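Local atomic coordinates of AvrRxo1-ORF1 (Xanthomonas oryzae pv. oryzicola, PDB entry 4Z8T), a protein that acts as a type III effector with a polynucleotide kinase-like P-loop domain, probably phosphorylating a small-molecule or nucleotide substrate, and binds its partner AvrRxo1-ORF2. Residues A[120-123]-A[124-127]; A[268-271]-A[272-276]; A[289-292]-A[293-297]. All coordinates share one frame; numbering follows the deposited sequence.

Contact 1. Residues A[120-123]-A[124-127]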
# COMPACT_ATOMS: atom_id res chain seq x y z
N ILE A 120 3.83 -42.18 -6.61
CA ILE A 120 4.40 -42.27 -7.94
C ILE A 120 3.80 -41.27 -8.93
O ILE A 120 4.32 -41.09 -10.04
CB ILE A 120 4.32 -43.70 -8.46
CG1 ILE A 120 2.89 -44.21 -8.40
CG2 ILE A 120 5.21 -44.60 -7.63
CD1 ILE A 120 2.19 -44.10 -9.70
N PHE A 121 2.71 -40.62 -8.53
CA PHE A 121 2.13 -39.53 -9.32
C PHE A 121 2.26 -38.22 -8.54
O PHE A 121 2.23 -38.22 -7.31
CB PHE A 121 0.65 -39.77 -9.57
CG PHE A 121 0.36 -40.98 -10.41
CD1 PHE A 121 0.91 -41.11 -11.68
CD2 PHE A 121 -0.51 -41.97 -9.95
CE1 PHE A 121 0.62 -42.23 -12.46
CE2 PHE A 121 -0.80 -43.09 -10.72
CZ PHE A 121 -0.23 -43.22 -11.98
N SER A 122 2.40 -37.11 -9.25
CA SER A 122 2.48 -35.80 -8.61
C SER A 122 1.09 -35.31 -8.24
O SER A 122 0.09 -35.83 -8.74
CB SER A 122 3.13 -34.79 -9.54
OG SER A 122 2.30 -34.51 -10.64
N SER A 123 1.03 -34.30 -7.37
CA SER A 123 -0.26 -33.71 -7.02
C SER A 123 -1.00 -33.25 -8.26
O SER A 123 -2.21 -33.46 -8.39
CB SER A 123 -0.07 -32.53 -6.06
OG SER A 123 0.40 -32.99 -4.81
N ALA A 124 -0.30 -32.59 -9.17
CA ALA A 124 -0.94 -32.10 -10.38
C ALA A 124 -1.49 -33.25 -11.22
O ALA A 124 -2.55 -33.15 -11.84
CB ALA A 124 0.01 -31.24 -11.19
N GLN A 125 -0.75 -34.36 -11.25
CA GLN A 125 -1.20 -35.53 -11.99
C GLN A 125 -2.50 -36.13 -11.46
O GLN A 125 -3.28 -36.69 -12.25
CB GLN A 125 -0.11 -36.60 -11.99
CG GLN A 125 0.92 -36.43 -13.08
CD GLN A 125 1.89 -37.57 -13.10
OE1 GLN A 125 2.62 -37.78 -12.14
NE2 GLN A 125 1.87 -38.35 -14.18
N VAL A 126 -2.74 -36.03 -10.15
CA VAL A 126 -3.96 -36.60 -9.58
C VAL A 126 -5.07 -35.57 -9.34
O VAL A 126 -6.15 -35.94 -8.87
CB VAL A 126 -3.71 -37.40 -8.27
CG1 VAL A 126 -2.81 -38.63 -8.53
CG2 VAL A 126 -3.09 -36.52 -7.18
N HIS A 127 -4.84 -34.30 -9.65
CA HIS A 127 -5.80 -33.27 -9.24
C HIS A 127 -7.19 -33.41 -9.84
O HIS A 127 -8.20 -33.31 -9.12
CB HIS A 127 -5.27 -31.86 -9.48
CG HIS A 127 -6.26 -30.80 -9.09
ND1 HIS A 127 -6.56 -30.50 -7.78
CD2 HIS A 127 -7.04 -30.00 -9.85
CE1 HIS A 127 -7.48 -29.55 -7.75
NE2 HIS A 127 -7.79 -29.23 -8.99
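Ser122 and Gln125 exchange two hydrogen bonds at the start of helix 123-141. Ser122 N gives its hydrogen to Gln125 OE1 at 3.0 Å, a nearly straight bond (N-H...O 166°). In return Gln125 N donates to Ser122 OG at 3.1 Å. Ser122 holds OG between its own N and carbonyl carbon (chi1 69°), a short hydroxyl arm turned towards the first helical turn. The glutamine chain, extended beyond CG, reaches back over that turn, and CG passes 3.4 Å from Ser122 OG. Its other amide atom, NE2, is held by the carbonyl of Lys4, which fixes the rotation of the group. The helical backbone takes over where Val126 N donates to Ser122 O at 3.2 Å.

Outward from these bonds lies Phe121. Gln125 OE1 meets the ring at its edge, 3.8 Å from Phe121 CD1, with the amide and ring planes 85° apart. The neighbouring Ile120 CD1 sits over one ring face. Phe121 CB also packs on Val126 CG1 at 3.8 Å, and both side chains lean on helix 6-10, so apolar residues suit this buried flank. The reciprocal side-chain-to-amide pair is a capping box: Ser122 is the N-cap, and glutamine fills the place three residues on.

Contact 2. Residues A[268-271]-A[272-276]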
# COMPACT_ATOMS: atom_id res chain seq x y z
N GLU A 268 -8.78 -1.07 11.04
CA GLU A 268 -7.55 -0.95 10.27
C GLU A 268 -7.32 -2.17 9.41
O GLU A 268 -7.06 -2.08 8.22
CB GLU A 268 -6.36 -0.79 11.21
CG GLU A 268 -5.02 -0.68 10.49
CD GLU A 268 -3.88 -0.31 11.42
OE1 GLU A 268 -4.01 -0.54 12.65
OE2 GLU A 268 -2.86 0.21 10.92
N LEU A 269 -7.38 -3.34 10.04
CA LEU A 269 -7.22 -4.56 9.29
C LEU A 269 -8.34 -4.76 8.27
O LEU A 269 -8.08 -5.28 7.19
CB LEU A 269 -7.10 -5.79 10.21
CG LEU A 269 -5.71 -6.14 10.71
CD1 LEU A 269 -5.81 -7.34 11.64
CD2 LEU A 269 -4.78 -6.43 9.53
N TYR A 270 -9.56 -4.36 8.60
CA TYR A 270 -10.69 -4.56 7.68
C TYR A 270 -10.46 -3.80 6.38
O TYR A 270 -10.70 -4.33 5.29
CB TYR A 270 -11.99 -4.10 8.34
CG TYR A 270 -13.27 -4.54 7.66
CD1 TYR A 270 -13.44 -5.83 7.19
CD2 TYR A 270 -14.33 -3.66 7.53
CE1 TYR A 270 -14.64 -6.23 6.58
CE2 TYR A 270 -15.53 -4.05 6.92
CZ TYR A 270 -15.68 -5.33 6.45
OH TYR A 270 -16.87 -5.71 5.86
N GLU A 271 -9.99 -2.57 6.51
CA GLU A 271 -9.63 -1.77 5.33
C GLU A 271 -8.55 -2.49 4.51
O GLU A 271 -8.62 -2.55 3.28
CB GLU A 271 -9.19 -0.36 5.75
CG GLU A 271 -8.88 0.57 4.57
CD GLU A 271 -8.54 1.99 4.99
OE1 GLU A 271 -8.49 2.26 6.21
OE2 GLU A 271 -8.32 2.84 4.09
N LYS A 272 -7.57 -3.02 5.19
CA LYS A 272 -6.52 -3.68 4.49
C LYS A 272 -6.86 -5.00 3.78
O LYS A 272 -6.50 -5.22 2.67
CB LYS A 272 -5.32 -3.82 5.44
CG LYS A 272 -4.13 -4.43 4.88
CD LYS A 272 -3.12 -4.80 5.96
CE LYS A 272 -2.27 -3.61 6.33
NZ LYS A 272 -2.07 -2.70 5.17
N ILE A 273 -7.59 -5.84 4.47
CA ILE A 273 -7.74 -7.22 4.00
C ILE A 273 -8.97 -7.43 3.11
O ILE A 273 -9.35 -8.57 2.81
CB ILE A 273 -7.65 -8.25 5.17
CG1 ILE A 273 -8.90 -8.23 6.04
CG2 ILE A 273 -6.35 -8.01 5.99
CD1 ILE A 273 -8.87 -9.26 7.19
N THR A 274 -9.56 -6.33 2.67
CA THR A 274 -10.64 -6.38 1.70
C THR A 274 -10.16 -5.87 0.33
O THR A 274 -10.98 -5.65 -0.58
CB THR A 274 -11.85 -5.56 2.17
OG1 THR A 274 -11.41 -4.25 2.53
CG2 THR A 274 -12.51 -6.22 3.39
N SER A 275 -8.85 -5.71 0.20
CA SER A 275 -8.19 -5.20 -1.00
C SER A 275 -6.90 -5.96 -1.29
O SER A 275 -6.15 -6.29 -0.38
CB SER A 275 -7.90 -3.70 -0.80
OG SER A 275 -6.73 -3.30 -1.48
N PRO A 276 -6.61 -6.23 -2.57
CA PRO A 276 -5.41 -7.02 -2.91
C PRO A 276 -4.07 -6.25 -2.98
O PRO A 276 -3.04 -6.89 -3.22
CB PRO A 276 -5.75 -7.59 -4.29
CG PRO A 276 -6.69 -6.60 -4.88
CD PRO A 276 -7.49 -6.03 -3.74
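Ile273 N donates to Leu269 O at 2.8 Å, while Lys272 N donates to Glu268 O at 3.2 Å, i to i+4 bonds near the end of helix 267-272. A side chain then prolongs the pattern: Thr274 OG1 donates to Tyr270 O at 2.9 Å, in the carbonyl plane. A chi1 of 52° faces the hydroxyl back to grip this carbonyl near the helix end, and OG1 also has a weak hydrogen bond with Asn20 of the AvrRxo1-ORF2 chain. A threonine suits this place because its second branch serves the apolar side. That branch, CG2, lies 3.8 Å from Tyr270 CE1, meeting the ring obliquely.

Apolar contact continues where Leu269 CD2 approaches Ile273 CG2 at 4.2 Å. Both branches of Ile273, CG1 at 3.3 Å and CG2 at 3.4 Å, flank Leu269 O, the carbonyl that its amide uses.

The charged ends of Glu268 and Lys272 do not touch. The Lys272 side chain comes within about 3 Å (nearest atoms) of a bound sulfate, probably from the crystallisation liquor.

Tyr270 OH is hydrogen-bonded to His13 of the AvrRxo1-ORF2 chain, and Glu271 OE1 accepts from Val280 N of the second subunit. Within the chain, Leu269 and Tyr270 rest on strand 251-258, Tyr270 and Thr274 pack against helix 224-233, and Ile273 and Pro276 touch helix 210-222.

Contact 3. Residues A[289-292]-A[293-297]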
# COMPACT_ATOMS: atom_id res chain seq x y z
N ILE A 289 14.63 -14.40 -2.20
CA ILE A 289 14.79 -14.81 -0.82
C ILE A 289 16.26 -14.68 -0.43
O ILE A 289 17.08 -15.54 -0.76
CB ILE A 289 14.34 -16.26 -0.63
CG1 ILE A 289 12.86 -16.40 -1.01
CG2 ILE A 289 14.56 -16.73 0.80
CD1 ILE A 289 12.40 -17.86 -1.09
N ASP A 290 16.59 -13.59 0.26
CA ASP A 290 17.96 -13.35 0.73
C ASP A 290 18.03 -13.31 2.25
O ASP A 290 17.02 -13.48 2.93
CB ASP A 290 18.55 -12.06 0.12
CG ASP A 290 17.73 -10.81 0.41
OD1 ASP A 290 16.82 -10.83 1.26
OD2 ASP A 290 18.02 -9.75 -0.20
N LYS A 291 19.23 -13.10 2.80
CA LYS A 291 19.40 -13.04 4.25
C LYS A 291 18.47 -12.01 4.86
O LYS A 291 17.86 -12.24 5.91
CB LYS A 291 20.85 -12.71 4.62
CG LYS A 291 21.11 -12.66 6.13
CD LYS A 291 22.41 -11.94 6.45
CE LYS A 291 22.76 -12.02 7.93
NZ LYS A 291 21.76 -11.38 8.82
N GLU A 292 18.34 -10.87 4.20
CA GLU A 292 17.52 -9.78 4.72
C GLU A 292 16.06 -10.20 4.83
O GLU A 292 15.44 -10.01 5.88
CB GLU A 292 17.65 -8.54 3.83
CG GLU A 292 16.65 -7.43 4.14
CD GLU A 292 16.43 -7.21 5.63
OE1 GLU A 292 17.42 -7.17 6.40
OE2 GLU A 292 15.25 -7.09 6.02
N LEU A 293 15.53 -10.79 3.76
CA LEU A 293 14.14 -11.25 3.74
C LEU A 293 13.89 -12.25 4.86
O LEU A 293 12.89 -12.15 5.58
CB LEU A 293 13.78 -11.84 2.37
CG LEU A 293 12.35 -12.36 2.13
CD1 LEU A 293 11.94 -12.16 0.68
CD2 LEU A 293 12.20 -13.83 2.50
N ILE A 294 14.78 -13.23 5.01
CA ILE A 294 14.63 -14.22 6.07
C ILE A 294 14.67 -13.55 7.44
O ILE A 294 13.82 -13.81 8.28
CB ILE A 294 15.68 -15.34 5.96
CG1 ILE A 294 15.53 -16.05 4.60
CG2 ILE A 294 15.52 -16.33 7.08
CD1 ILE A 294 16.64 -17.05 4.29
N ASP A 295 15.63 -12.65 7.64
CA ASP A 295 15.68 -11.88 8.88
C ASP A 295 14.43 -11.02 9.08
O ASP A 295 13.95 -10.89 10.19
CB ASP A 295 16.91 -10.97 8.90
CG ASP A 295 18.21 -11.74 9.02
OD1 ASP A 295 18.16 -12.96 9.30
OD2 ASP A 295 19.28 -11.12 8.82
N ARG A 296 13.93 -10.44 7.99
CA ARG A 296 12.74 -9.59 8.07
C ARG A 296 11.53 -10.39 8.55
O ARG A 296 10.79 -9.93 9.42
CB ARG A 296 12.42 -8.93 6.73
CG ARG A 296 11.11 -8.14 6.73
CD ARG A 296 10.94 -7.31 5.48
NE ARG A 296 11.01 -8.09 4.25
CZ ARG A 296 9.98 -8.75 3.71
NH1 ARG A 296 8.79 -8.73 4.30
NH2 ARG A 296 10.15 -9.42 2.58
N LEU A 297 11.34 -11.59 7.99
CA LEU A 297 10.24 -12.46 8.42
C LEU A 297 10.46 -13.01 9.83
O LEU A 297 9.52 -13.11 10.61
CB LEU A 297 10.02 -13.59 7.43
CG LEU A 297 9.52 -13.14 6.06
CD1 LEU A 297 9.34 -14.31 5.11
CD2 LEU A 297 8.22 -12.38 6.19
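Asp290 O, Lys291 O and Glu292 O accept in turn from Ile294 N, Asp295 N and Arg296 N, the i to i+4 bonds that open helix 291-298. Asp290 takes a second amide with its side chain: OD1 receives Leu293 N at 2.8 Å, nearly along the C-O axis, with N-H...O at 165°. At a chi1 of 58° the carboxylate folds back over the first turn. This is an N-cap, and aspartate suits it because a negative group probably interacts favourably with the positive end of the helix dipole. Its other oxygen, OD2, makes a weak hydrogen bond to Asn299 of the second subunit.

The next residue, Lys291, reaches one turn along the helix to a salt bridge with Asp295; the modelled Lys291 NZ to Asp295 OD2 distance, 2.5 Å, is very short and its exact value doubtful. The lysine chain runs extended to a bend at chi4 (-62°), which turns NZ towards the carboxylate. Glu292 OE2 lies 3.4 Å from Arg296 CB and comes close to OE2 of Glu292 in the second subunit, a like-charge approach; the guanidinium group reaches away to a salt bridge with Glu190.

On the buried side Ile289 CG2 meets Ile294 CG1 at 4.0 Å and Leu293 CD2 at 4.1 Å. Branched aliphatic chains suit this side, where Ile289 and Leu293 pack on Trp322 of helix 322-331 and Ile294 reaches Leu314 of helix 304-315.

Overall arrangement
All three contacts are local and partly buried, none of them a core contact, and each sits at a helix end: contacts 1 and 3 start a helix, contact 2 finishes one. Contact 1 pairs a neutral capping box with an apolar flank on helix 6-10. Contact 2 lies against the sheet and uses a hydroxyl on a carbonyl. Contact 3, furthest out at about 28 Å from the chain's centre, has a charged aspartate cap and the salt bridge. Contacts 1 and 2 lie on opposite sides of that centre, about 35 Å apart between their own centres. Contacts 2 and 3 involve successive helices and both touch the second subunit, whereas contacts 1 and 2 meet AvrRxo1-ORF2.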